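Local atomic coordinates of glucose-binding protein (Thermus thermophilus HB27, PDB entry 2B3F), a protein that binds glucose or galactose in a cleft between its lobes and probably delivers the sugar to a membrane transport system. Residues Trp125-Lys130 and Asp229-Gly234; Lys155-Pro160 and Lys235-Ile240; Leu161-Asn166 and Lys217-Leu222. One frame throughout, in Å; residues are numbered along the deposited sequence.

Contact 1 (Trp125-Lys130 and Asp229-Gly234)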
ATOM      1  N   TRP A 125     -12.916   2.631   6.113  1.00 18.78           N
ATOM      2  CA  TRP A 125     -13.370   4.020   6.104  1.00 19.18           C
ATOM      3  C   TRP A 125     -14.896   4.077   6.072  1.00 20.08           C
ATOM      4  O   TRP A 125     -15.529   3.275   5.405  1.00 18.63           O
ATOM      5  CB  TRP A 125     -12.818   4.766   4.889  1.00 18.81           C
ATOM      6  CG  TRP A 125     -11.352   4.538   4.737  1.00 17.74           C
ATOM      7  CD1 TRP A 125     -10.748   3.602   3.959  1.00 17.41           C
ATOM      8  CD2 TRP A 125     -10.299   5.235   5.416  1.00 18.19           C
ATOM      9  NE1 TRP A 125      -9.387   3.662   4.109  1.00 17.84           N
ATOM     10  CE2 TRP A 125      -9.079   4.658   4.991  1.00 16.65           C
ATOM     11  CE3 TRP A 125     -10.266   6.290   6.349  1.00 18.09           C
ATOM     12  CZ2 TRP A 125      -7.848   5.084   5.468  1.00 17.29           C
ATOM     13  CZ3 TRP A 125      -9.049   6.709   6.811  1.00 17.30           C
ATOM     14  CH2 TRP A 125      -7.852   6.115   6.371  1.00 17.80           C
ATOM     15  N   TYR A 126     -15.460   5.034   6.796  1.00 21.11           N
ATOM     16  CA  TYR A 126     -16.898   5.221   6.852  1.00 23.05           C
ATOM     17  C   TYR A 126     -17.172   6.656   7.283  1.00 24.28           C
ATOM     18  O   TYR A 126     -16.252   7.383   7.664  1.00 23.50           O
ATOM     19  CB  TYR A 126     -17.523   4.228   7.838  1.00 23.73           C
ATOM     20  CG  TYR A 126     -17.013   4.348   9.267  1.00 24.69           C
ATOM     21  CD1 TYR A 126     -17.624   5.206  10.174  1.00 26.08           C
ATOM     22  CD2 TYR A 126     -15.910   3.610   9.709  1.00 25.19           C
ATOM     23  CE1 TYR A 126     -17.162   5.327  11.483  1.00 25.95           C
ATOM     24  CE2 TYR A 126     -15.448   3.721  11.009  1.00 26.03           C
ATOM     25  CZ  TYR A 126     -16.075   4.581  11.891  1.00 26.51           C
ATOM     26  OH  TYR A 126     -15.608   4.687  13.186  1.00 28.60           O
ATOM     27  N   LEU A 127     -18.444   7.048   7.229  1.00 25.77           N
ATOM     28  CA  LEU A 127     -18.864   8.398   7.591  1.00 27.01           C
ATOM     29  C   LEU A 127     -19.697   8.262   8.847  1.00 28.44           C
ATOM     30  O   LEU A 127     -20.770   7.654   8.795  1.00 28.80           O
ATOM     31  CB  LEU A 127     -19.731   8.990   6.483  1.00 27.19           C
ATOM     32  CG  LEU A 127     -19.096   9.939   5.465  1.00 28.64           C
ATOM     33  CD1 LEU A 127     -17.759   9.420   4.946  1.00 28.58           C
ATOM     34  CD2 LEU A 127     -20.069  10.233   4.337  1.00 27.78           C
ATOM     35  N   PRO A 128     -19.204   8.770   9.992  1.00 29.41           N
ATOM     36  CA  PRO A 128     -20.016   8.646  11.209  1.00 30.12           C
ATOM     37  C   PRO A 128     -21.460   9.194  11.113  1.00 30.45           C
ATOM     38  O   PRO A 128     -22.365   8.565  11.651  1.00 31.49           O
ATOM     39  CB  PRO A 128     -19.203   9.409  12.259  1.00 30.23           C
ATOM     40  CG  PRO A 128     -17.826   9.392  11.779  1.00 29.97           C
ATOM     41  CD  PRO A 128     -17.907   9.400  10.264  1.00 29.55           C
ATOM     42  N   ALA A 129     -21.690  10.305  10.411  1.00 31.54           N
ATOM     43  CA  ALA A 129     -23.062  10.862  10.283  1.00 31.91           C
ATOM     44  C   ALA A 129     -23.974  10.023   9.391  1.00 32.75           C
ATOM     45  O   ALA A 129     -25.191   9.975   9.617  1.00 32.82           O
ATOM     46  CB  ALA A 129     -23.026  12.301   9.749  1.00 32.45           C
ATOM     47  N   LYS A 130     -23.413   9.400   8.352  1.00 32.89           N
ATOM     48  CA  LYS A 130     -24.199   8.524   7.476  1.00 33.14           C
ATOM     49  C   LYS A 130     -24.562   7.250   8.218  1.00 33.21           C
ATOM     50  O   LYS A 130     -25.686   6.746   8.093  1.00 33.32           O
ATOM     51  CB  LYS A 130     -23.463   8.185   6.181  1.00 33.32           C
ATOM     52  CG  LYS A 130     -23.463   9.311   5.149  1.00 34.51           C
ATOM     53  CD  LYS A 130     -24.720   9.308   4.265  1.00 36.81           C
ATOM     54  CE  LYS A 130     -24.777  10.547   3.335  1.00 37.61           C
ATOM     55  NZ  LYS A 130     -23.418  10.985   2.873  1.00 38.54           N
ATOM     56  N   ASP A 229     -15.124   7.654  -3.101  1.00 17.12           N
ATOM     57  CA  ASP A 229     -16.178   8.612  -3.402  1.00 18.21           C
ATOM     58  C   ASP A 229     -17.559   8.025  -3.083  1.00 18.83           C
ATOM     59  O   ASP A 229     -18.428   8.748  -2.615  1.00 19.10           O
ATOM     60  CB  ASP A 229     -16.140   9.020  -4.879  1.00 18.26           C
ATOM     61  CG  ASP A 229     -15.025   9.979  -5.213  1.00 16.91           C
ATOM     62  OD1 ASP A 229     -14.364  10.533  -4.286  1.00 17.14           O
ATOM     63  OD2 ASP A 229     -14.826  10.198  -6.423  1.00 18.42           O
ATOM     64  N   ARG A 230     -17.768   6.730  -3.326  1.00 18.97           N
ATOM     65  CA  ARG A 230     -19.065   6.111  -3.020  1.00 20.02           C
ATOM     66  C   ARG A 230     -19.409   6.211  -1.557  1.00 20.18           C
ATOM     67  O   ARG A 230     -20.566   6.425  -1.198  1.00 20.41           O
ATOM     68  CB  ARG A 230     -19.135   4.626  -3.454  1.00 19.93           C
ATOM     69  CG  ARG A 230     -19.157   4.434  -4.963  1.00 21.04           C
ATOM     70  CD  ARG A 230     -19.221   2.970  -5.348  1.00 23.71           C
ATOM     71  NE  ARG A 230     -20.472   2.376  -4.909  1.00 27.36           N
ATOM     72  CZ  ARG A 230     -21.611   2.445  -5.584  1.00 27.95           C
ATOM     73  NH1 ARG A 230     -21.652   3.056  -6.766  1.00 28.94           N
ATOM     74  NH2 ARG A 230     -22.701   1.893  -5.071  1.00 29.26           N
ATOM     75  N   VAL A 231     -18.414   6.046  -0.694  1.00 19.27           N
ATOM     76  CA  VAL A 231     -18.618   6.200   0.729  1.00 20.26           C
ATOM     77  C   VAL A 231     -18.933   7.671   1.076  1.00 20.51           C
ATOM     78  O   VAL A 231     -19.869   7.946   1.853  1.00 21.29           O
ATOM     79  CB  VAL A 231     -17.399   5.685   1.540  1.00 19.69           C
ATOM     80  CG1 VAL A 231     -17.588   5.928   3.016  1.00 19.21           C
ATOM     81  CG2 VAL A 231     -17.191   4.210   1.281  1.00 19.36           C
ATOM     82  N   VAL A 232     -18.169   8.602   0.512  1.00 20.93           N
ATOM     83  CA  VAL A 232     -18.390  10.040   0.759  1.00 21.73           C
ATOM     84  C   VAL A 232     -19.830  10.434   0.365  1.00 23.15           C
ATOM     85  O   VAL A 232     -20.484  11.224   1.049  1.00 23.70           O
ATOM     86  CB  VAL A 232     -17.335  10.887   0.038  1.00 22.03           C
ATOM     87  CG1 VAL A 232     -17.604  12.406   0.206  1.00 21.60           C
ATOM     88  CG2 VAL A 232     -15.922  10.507   0.594  1.00 20.50           C
ATOM     89  N   GLN A 233     -20.309   9.827  -0.711  1.00 24.01           N
ATOM     90  CA  GLN A 233     -21.672  10.029  -1.229  1.00 24.89           C
ATOM     91  C   GLN A 233     -22.789   9.272  -0.480  1.00 25.86           C
ATOM     92  O   GLN A 233     -23.966   9.553  -0.679  1.00 27.19           O
ATOM     93  CB  GLN A 233     -21.691   9.610  -2.687  1.00 24.57           C
ATOM     94  CG  GLN A 233     -20.889  10.515  -3.572  1.00 24.27           C
ATOM     95  CD  GLN A 233     -20.453   9.853  -4.857  1.00 25.25           C
ATOM     96  OE1 GLN A 233     -20.637   8.652  -5.037  1.00 27.02           O
ATOM     97  NE2 GLN A 233     -19.857  10.629  -5.757  1.00 26.37           N
ATOM     98  N   GLY A 234     -22.451   8.340   0.392  1.00 26.54           N
ATOM     99  CA  GLY A 234     -23.461   7.523   1.040  1.00 26.69           C
ATOM    100  C   GLY A 234     -24.103   6.499   0.115  1.00 27.39           C
ATOM    101  O   GLY A 234     -25.157   5.934   0.458  1.00 28.16           O
TER

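Contact 2 (Lys155-Pro160 and Lys235-Ile240). Unlike the reference sequence in segment 235-240: Ile240 (reference Val).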
ATOM      1  N   LYS A 155     -32.543  -1.822   4.666  1.00 36.25           N
ATOM      2  CA  LYS A 155     -32.826  -0.386   4.753  1.00 36.05           C
ATOM      3  C   LYS A 155     -32.715   0.359   3.414  1.00 35.55           C
ATOM      4  O   LYS A 155     -32.963   1.560   3.364  1.00 36.55           O
ATOM      5  CB  LYS A 155     -31.930   0.270   5.813  1.00 36.35           C
ATOM      6  CG  LYS A 155     -32.177  -0.287   7.201  1.00 36.95           C
ATOM      7  CD  LYS A 155     -31.357   0.391   8.258  1.00 37.29           C
ATOM      8  CE  LYS A 155     -31.792  -0.074   9.631  1.00 38.28           C
ATOM      9  NZ  LYS A 155     -31.343   0.835  10.707  1.00 39.15           N
ATOM     10  N   GLY A 156     -32.355  -0.344   2.338  1.00 34.62           N
ATOM     11  CA  GLY A 156     -32.343   0.242   0.998  1.00 33.64           C
ATOM     12  C   GLY A 156     -30.976   0.584   0.413  1.00 32.97           C
ATOM     13  O   GLY A 156     -30.907   1.124  -0.701  1.00 32.56           O
ATOM     14  N   LEU A 157     -29.905   0.290   1.158  1.00 31.93           N
ATOM     15  CA  LEU A 157     -28.533   0.478   0.666  1.00 31.53           C
ATOM     16  C   LEU A 157     -28.106  -0.804  -0.052  1.00 30.46           C
ATOM     17  O   LEU A 157     -27.687  -1.763   0.579  1.00 30.75           O
ATOM     18  CB  LEU A 157     -27.580   0.820   1.822  1.00 31.33           C
ATOM     19  CG  LEU A 157     -26.179   1.372   1.464  1.00 31.45           C
ATOM     20  CD1 LEU A 157     -26.251   2.665   0.697  1.00 30.70           C
ATOM     21  CD2 LEU A 157     -25.345   1.564   2.709  1.00 31.21           C
ATOM     22  N   GLU A 158     -28.247  -0.790  -1.377  1.00 30.15           N
ATOM     23  CA  GLU A 158     -28.001  -1.931  -2.266  1.00 30.38           C
ATOM     24  C   GLU A 158     -26.601  -2.562  -2.158  1.00 28.74           C
ATOM     25  O   GLU A 158     -26.443  -3.776  -2.269  1.00 28.12           O
ATOM     26  CB  GLU A 158     -28.168  -1.486  -3.723  1.00 30.97           C
ATOM     27  CG  GLU A 158     -29.493  -1.810  -4.376  1.00 35.15           C
ATOM     28  CD  GLU A 158     -29.553  -1.317  -5.829  1.00 35.56           C
ATOM     29  OE1 GLU A 158     -28.543  -1.461  -6.563  1.00 39.93           O
ATOM     30  OE2 GLU A 158     -30.612  -0.767  -6.232  1.00 42.98           O
ATOM     31  N   ALA A 159     -25.596  -1.704  -2.012  1.00 26.97           N
ATOM     32  CA  ALA A 159     -24.195  -2.125  -2.053  1.00 25.70           C
ATOM     33  C   ALA A 159     -23.493  -1.402  -0.919  1.00 24.14           C
ATOM     34  O   ALA A 159     -22.887  -0.344  -1.141  1.00 23.83           O
ATOM     35  CB  ALA A 159     -23.577  -1.778  -3.382  1.00 25.32           C
ATOM     36  N   PRO A 160     -23.631  -1.932   0.306  1.00 23.32           N
ATOM     37  CA  PRO A 160     -23.011  -1.285   1.467  1.00 22.86           C
ATOM     38  C   PRO A 160     -21.476  -1.226   1.438  1.00 21.97           C
ATOM     39  O   PRO A 160     -20.896  -0.383   2.130  1.00 22.44           O
ATOM     40  CB  PRO A 160     -23.466  -2.155   2.650  1.00 23.18           C
ATOM     41  CG  PRO A 160     -24.630  -2.932   2.148  1.00 23.57           C
ATOM     42  CD  PRO A 160     -24.399  -3.129   0.696  1.00 23.73           C
ATOM     43  N   LYS A 235     -23.474   6.254  -1.041  1.00 27.00           N
ATOM     44  CA  LYS A 235     -23.829   5.120  -1.913  1.00 27.05           C
ATOM     45  C   LYS A 235     -23.197   3.811  -1.449  1.00 26.22           C
ATOM     46  O   LYS A 235     -23.437   2.751  -2.034  1.00 26.24           O
ATOM     47  CB  LYS A 235     -23.426   5.396  -3.353  1.00 27.26           C
ATOM     48  CG  LYS A 235     -24.179   6.555  -3.956  1.00 30.04           C
ATOM     49  CD  LYS A 235     -24.179   6.543  -5.478  1.00 30.51           C
ATOM     50  CE  LYS A 235     -23.100   7.426  -6.058  1.00 34.48           C
ATOM     51  NZ  LYS A 235     -23.411   7.861  -7.457  1.00 35.33           N
ATOM     52  N   ALA A 236     -22.387   3.902  -0.396  1.00 24.97           N
ATOM     53  CA  ALA A 236     -21.828   2.756   0.307  1.00 24.02           C
ATOM     54  C   ALA A 236     -21.618   3.190   1.748  1.00 22.79           C
ATOM     55  O   ALA A 236     -21.548   4.381   2.004  1.00 23.33           O
ATOM     56  CB  ALA A 236     -20.500   2.362  -0.332  1.00 23.55           C
ATOM     57  N   ALA A 237     -21.514   2.234   2.664  1.00 22.07           N
ATOM     58  CA  ALA A 237     -21.257   2.500   4.075  1.00 22.01           C
ATOM     59  C   ALA A 237     -19.759   2.401   4.426  1.00 21.50           C
ATOM     60  O   ALA A 237     -19.260   3.127   5.307  1.00 21.17           O
ATOM     61  CB  ALA A 237     -22.063   1.528   4.937  1.00 22.44           C
ATOM     62  N   PHE A 238     -19.067   1.488   3.738  1.00 21.10           N
ATOM     63  CA  PHE A 238     -17.700   1.124   4.077  1.00 20.02           C
ATOM     64  C   PHE A 238     -16.819   0.997   2.839  1.00 19.04           C
ATOM     65  O   PHE A 238     -17.294   0.700   1.749  1.00 18.30           O
ATOM     66  CB  PHE A 238     -17.672  -0.209   4.811  1.00 21.34           C
ATOM     67  CG  PHE A 238     -18.680  -0.319   5.927  1.00 22.15           C
ATOM     68  CD1 PHE A 238     -18.557   0.460   7.071  1.00 24.93           C
ATOM     69  CD2 PHE A 238     -19.750  -1.207   5.832  1.00 24.49           C
ATOM     70  CE1 PHE A 238     -19.489   0.350   8.110  1.00 24.75           C
ATOM     71  CE2 PHE A 238     -20.682  -1.310   6.851  1.00 23.36           C
ATOM     72  CZ  PHE A 238     -20.550  -0.538   7.988  1.00 23.61           C
ATOM     73  N   ASN A 239     -15.514   1.187   3.050  1.00 18.15           N
ATOM     74  CA  ASN A 239     -14.508   0.865   2.022  1.00 16.96           C
ATOM     75  C   ASN A 239     -13.256   0.368   2.735  1.00 16.56           C
ATOM     76  O   ASN A 239     -12.878   0.938   3.741  1.00 16.34           O
ATOM     77  CB  ASN A 239     -14.186   2.094   1.182  1.00 16.54           C
ATOM     78  CG  ASN A 239     -13.255   1.791   0.016  1.00 17.15           C
ATOM     79  OD1 ASN A 239     -13.505   0.862  -0.793  1.00 19.09           O
ATOM     80  ND2 ASN A 239     -12.210   2.594  -0.116  1.00 13.20           N
ATOM     81  N   ILE A 240     -12.639  -0.694   2.218  1.00 15.01           N
ATOM     82  CA  ILE A 240     -11.373  -1.207   2.793  1.00 14.78           C
ATOM     83  C   ILE A 240     -10.253  -0.725   1.874  1.00 13.91           C
ATOM     84  O   ILE A 240     -10.177  -1.141   0.726  1.00 13.17           O
ATOM     85  CB  ILE A 240     -11.352  -2.752   2.880  1.00 15.50           C
ATOM     86  CG1 ILE A 240     -12.533  -3.303   3.718  1.00 16.83           C
ATOM     87  CG2 ILE A 240     -10.019  -3.247   3.444  1.00 15.59           C
ATOM     88  CD1 ILE A 240     -12.653  -2.763   5.114  1.00 17.42           C
TER
HETATM   89  O   HOH W   1     -25.660   1.191  -2.484  1.00 28.58           O

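Contact 3 (Leu161-Asn166 and Lys217-Leu222)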
ATOM      1  N   LEU A 161     -20.844  -2.112   0.674  1.00 20.24           N
ATOM      2  CA  LEU A 161     -19.377  -2.091   0.520  1.00 19.67           C
ATOM      3  C   LEU A 161     -18.988  -1.458  -0.806  1.00 18.91           C
ATOM      4  O   LEU A 161     -19.453  -1.884  -1.865  1.00 18.36           O
ATOM      5  CB  LEU A 161     -18.800  -3.502   0.629  1.00 19.40           C
ATOM      6  CG  LEU A 161     -17.272  -3.598   0.452  1.00 20.09           C
ATOM      7  CD1 LEU A 161     -16.572  -2.833   1.554  1.00 20.26           C
ATOM      8  CD2 LEU A 161     -16.829  -5.042   0.430  1.00 19.65           C
ATOM      9  N   ALA A 162     -18.144  -0.426  -0.739  1.00 17.25           N
ATOM     10  CA  ALA A 162     -17.553   0.193  -1.915  1.00 16.97           C
ATOM     11  C   ALA A 162     -16.331  -0.619  -2.316  1.00 15.83           C
ATOM     12  O   ALA A 162     -15.560  -1.053  -1.447  1.00 15.50           O
ATOM     13  CB  ALA A 162     -17.157   1.643  -1.630  1.00 16.93           C
ATOM     14  N   LEU A 163     -16.179  -0.838  -3.612  1.00 15.56           N
ATOM     15  CA  LEU A 163     -15.071  -1.607  -4.162  1.00 15.40           C
ATOM     16  C   LEU A 163     -14.769  -1.130  -5.587  1.00 15.43           C
ATOM     17  O   LEU A 163     -15.673  -0.643  -6.281  1.00 15.46           O
ATOM     18  CB  LEU A 163     -15.433  -3.086  -4.124  1.00 15.82           C
ATOM     19  CG  LEU A 163     -14.388  -4.136  -4.459  1.00 16.06           C
ATOM     20  CD1 LEU A 163     -13.209  -4.041  -3.522  1.00 16.30           C
ATOM     21  CD2 LEU A 163     -15.050  -5.487  -4.376  1.00 15.13           C
ATOM     22  N   GLY A 164     -13.505  -1.230  -6.006  1.00 14.67           N
ATOM     23  CA  GLY A 164     -13.075  -0.829  -7.339  1.00 14.21           C
ATOM     24  C   GLY A 164     -12.427  -1.955  -8.140  1.00 14.03           C
ATOM     25  O   GLY A 164     -12.717  -3.154  -7.954  1.00 13.79           O
ATOM     26  N   GLU A 165     -11.496  -1.546  -8.990  1.00 14.17           N
ATOM     27  CA  GLU A 165     -10.807  -2.408  -9.926  1.00 14.33           C
ATOM     28  C   GLU A 165     -10.023  -3.555  -9.262  1.00 14.69           C
ATOM     29  O   GLU A 165      -9.845  -3.608  -8.035  1.00 14.19           O
ATOM     30  CB  GLU A 165      -9.877  -1.575 -10.818  1.00 14.55           C
ATOM     31  CG  GLU A 165      -8.708  -0.894 -10.070  1.00 15.28           C
ATOM     32  CD  GLU A 165      -7.769  -0.169 -10.995  1.00 14.71           C
ATOM     33  OE1 GLU A 165      -7.279  -0.809 -11.961  1.00 16.05           O
ATOM     34  OE2 GLU A 165      -7.498   1.030 -10.759  1.00 16.71           O
ATOM     35  N   ASN A 166      -9.553  -4.470 -10.104  1.00 14.41           N
ATOM     36  CA  ASN A 166      -8.931  -5.704  -9.663  1.00 14.00           C
ATOM     37  C   ASN A 166      -7.984  -5.546  -8.473  1.00 13.37           C
ATOM     38  O   ASN A 166      -8.147  -6.250  -7.476  1.00 13.52           O
ATOM     39  CB  ASN A 166      -8.200  -6.362 -10.839  1.00 14.29           C
ATOM     40  CG  ASN A 166      -7.471  -7.636 -10.453  1.00 16.78           C
ATOM     41  OD1 ASN A 166      -6.350  -7.572  -9.961  1.00 18.58           O
ATOM     42  ND2 ASN A 166      -8.056  -8.803 -10.781  1.00 19.24           N
ATOM     43  N   LYS A 217     -21.711  -3.751  -7.979  1.00 21.27           N
ATOM     44  CA  LYS A 217     -21.496  -4.682  -9.071  1.00 21.43           C
ATOM     45  C   LYS A 217     -20.673  -4.077 -10.206  1.00 20.84           C
ATOM     46  O   LYS A 217     -20.165  -4.812 -11.065  1.00 21.44           O
ATOM     47  CB  LYS A 217     -22.856  -5.180  -9.604  1.00 23.46           C
ATOM     48  CG  LYS A 217     -23.721  -5.870  -8.545  1.00 26.63           C
ATOM     49  CD  LYS A 217     -23.551  -7.375  -8.565  1.00 30.90           C
ATOM     50  CE  LYS A 217     -24.158  -8.066  -7.334  1.00 31.22           C
ATOM     51  NZ  LYS A 217     -25.472  -7.488  -6.915  1.00 36.46           N
ATOM     52  N   ASP A 218     -20.536  -2.751 -10.207  1.00 19.33           N
ATOM     53  CA  ASP A 218     -19.742  -2.045 -11.222  1.00 19.42           C
ATOM     54  C   ASP A 218     -18.251  -1.840 -10.828  1.00 18.21           C
ATOM     55  O   ASP A 218     -17.522  -1.092 -11.494  1.00 17.81           O
ATOM     56  CB  ASP A 218     -20.382  -0.695 -11.588  1.00 19.85           C
ATOM     57  CG  ASP A 218     -20.443   0.307 -10.423  1.00 22.19           C
ATOM     58  OD1 ASP A 218     -20.264  -0.057  -9.240  1.00 21.63           O
ATOM     59  OD2 ASP A 218     -20.707   1.497 -10.705  1.00 25.18           O
ATOM     60  N   ALA A 219     -17.832  -2.530  -9.769  1.00 17.56           N
ATOM     61  CA  ALA A 219     -16.501  -2.348  -9.179  1.00 16.99           C
ATOM     62  C   ALA A 219     -15.356  -2.406 -10.193  1.00 16.41           C
ATOM     63  O   ALA A 219     -14.410  -1.612 -10.102  1.00 16.03           O
ATOM     64  CB  ALA A 219     -16.287  -3.355  -8.094  1.00 16.95           C
ATOM     65  N   ALA A 220     -15.418  -3.333 -11.147  1.00 16.08           N
ATOM     66  CA  ALA A 220     -14.274  -3.614 -12.024  1.00 15.97           C
ATOM     67  C   ALA A 220     -13.724  -2.399 -12.773  1.00 15.73           C
ATOM     68  O   ALA A 220     -12.541  -2.359 -13.071  1.00 15.13           O
ATOM     69  CB  ALA A 220     -14.611  -4.704 -13.036  1.00 16.29           C
ATOM     70  N   GLY A 221     -14.565  -1.426 -13.097  1.00 15.52           N
ATOM     71  CA  GLY A 221     -14.142  -0.274 -13.877  1.00 15.82           C
ATOM     72  C   GLY A 221     -13.917   0.990 -13.066  1.00 15.41           C
ATOM     73  O   GLY A 221     -13.771   2.048 -13.650  1.00 16.06           O
ATOM     74  N   LEU A 222     -13.882   0.885 -11.731  1.00 15.13           N
ATOM     75  CA  LEU A 222     -13.701   2.057 -10.867  1.00 15.23           C
ATOM     76  C   LEU A 222     -12.278   2.151 -10.306  1.00 15.09           C
ATOM     77  O   LEU A 222     -11.698   1.153  -9.931  1.00 15.08           O
ATOM     78  CB  LEU A 222     -14.660   2.033  -9.681  1.00 16.29           C
ATOM     79  CG  LEU A 222     -16.170   1.897  -9.948  1.00 18.32           C
ATOM     80  CD1 LEU A 222     -16.913   2.084  -8.623  1.00 19.01           C
ATOM     81  CD2 LEU A 222     -16.650   2.855 -10.992  1.00 20.42           C
TER
HETATM   82  O   HOH W   2     -10.698  -4.425 -12.774  1.00 16.06           O

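Contact 1 (Trp125-Lys130 and Asp229-Gly234)
Val231, on the last turns of helix 224-233, presses CG1 against the chain where strand 123-126 gives way to helix 128-133. CG1 lies anti to its backbone N (chi1 177°), which brings the methyl within 4.0 Å of Tyr126 CA; Leu127 CD1 is equally near it, at 4.0 Å. The Leu127 and Val231 side chains run past each other in opposite directions. Beta-branched valine suits this buried place, offering a short, stiff wedge, while Leu127, at the N-cap of helix 128-133, reaches over to the end of helix 224-233, its CD2 resting 3.4 Å from Val231 O and 3.5 Å from Val232 O. Trp125, also buried, turns its indole away from helix 224-233 and donates through NE1 to Met241 O.

Beyond these buried methyls the contact loosens toward solvent. Lys130, bent at chi2 and chi4, lays its methylenes along Gly234, CD being 3.9 Å from Gly234 CA, and brings NZ to 3.5 Å from Val232 O. Gly234 closes the helix in a Schellman motif; the positive phi suits glycine, and a CB would crowd Lys130 CE as that chain lies.

Chemically, then, helix and strand end are joined by apolar contact, and a lysine ammonium beside the helix C-terminus would probably be favourable to its carbonyl dipoles.

Contact 2 (Lys155-Pro160 and Lys235-Ile240)
Pro160 O receives two backbone N-H groups, from Ala237 and Phe238, just where strand 238-240 comes alongside its parallel neighbour 161-162 at the edge of a mixed four-stranded sheet. The shorter bond, 2.7 Å from Ala237 N to Pro160 O, arrives tilted 29° from the carbonyl plane; the other, 3.1 Å from Phe238 N to Pro160 O, comes nearly head-on (C=O...N 171°). With two donors, this buried carbonyl is well satisfied, and proline, having no N-H of its own, can still supply the acceptor. Alanines allow the close approach: Ala236 and Pro160 CA atoms are 4.4 Å apart.

Beside these bonds Leu157, with CG anti to the backbone N (chi1 -166°), spreads its two methyls along the other chain, CD1 against the Lys235 carbonyl group and CD2 4.0 Å from Ala237 CB. Cut back to an alanine here, the side chain would lose both methyls, which would probably leave the 235-237 backbone without this apolar cover and open a gap beside Ala237 CB.

Further out, helix 142-154 backs the loop: its Leu152 touches both Pro160 and Ala237, and Gly156, at a positive phi suited to glycine, ends that helix in a Schellman motif. Ala159 O accepts a CA-H...O contact from Ala236. A water bridges the two backbones, accepting from Ala159 N at 2.9 Å and donating to Lys235 O at 2.8 Å.

Contact 3 (Leu161-Asn166 and Lys217-Leu222)
Glu165 N donates to Leu222 O across 2.9 Å, in the carbonyl plane but bent at the hydrogen (140°), and so ties Glu165, the N-cap of helix 166-190, to the residue that follows the short 3-10 segment 219-220, ahead of helix 224-233. Both loops belong to one lobe of the periplasmic binding protein fold. The two chains come close here, with CA atoms 4.2 Å apart for Gly164 and Ala219. Glycine fits the spot because a CB on Gly164 would run into Leu222 O.

Ala219 points its methyl into the other chain, CB lying 3.3 Å from Leu163 O and 4.1 Å from Leu163 CB; a small residue suits so close an approach. Leu222 adds an apolar flank, its CD1 3.8 Å from Leu163 O. Leu163 itself also packs on helix 166-190 through Leu172.

Glu165 touches through its base: CB is 3.4 Å from Leu222 O, and the extended chain then carries the carboxylate away from the 3-10 segment. That side chain lies about 8 Å (nearest atoms) from bound galactose, which places this end of the contact near the sugar site, though Glu165 is not among the residues lining it. At the helix start, a water accepts from Asn166 N and donates to Ala220 O, the latter 2.8 Å from the water oxygen.

How the contacts relate
All three contacts lie on the same side of the chain's centre and reach one mixed four-stranded sheet, in which strand 238-240 runs between 161-162 and 123-126. Contact 2 is central: its centre is about 9 Å from that of contact 1 and about 13 Å from that of contact 3, while contacts 1 and 3 are about 16 Å apart. The first segments follow in the order 125-130, 155-160, 161-166, and the second as 217-222, 229-234, 235-240, so contacts 1 and 2 interlace and contact 3 falls within the span of both. The contacts therefore join sequence-distant parts, helix 224-233 and the sheet being consistent with the core of one sugar-enclosing lobe.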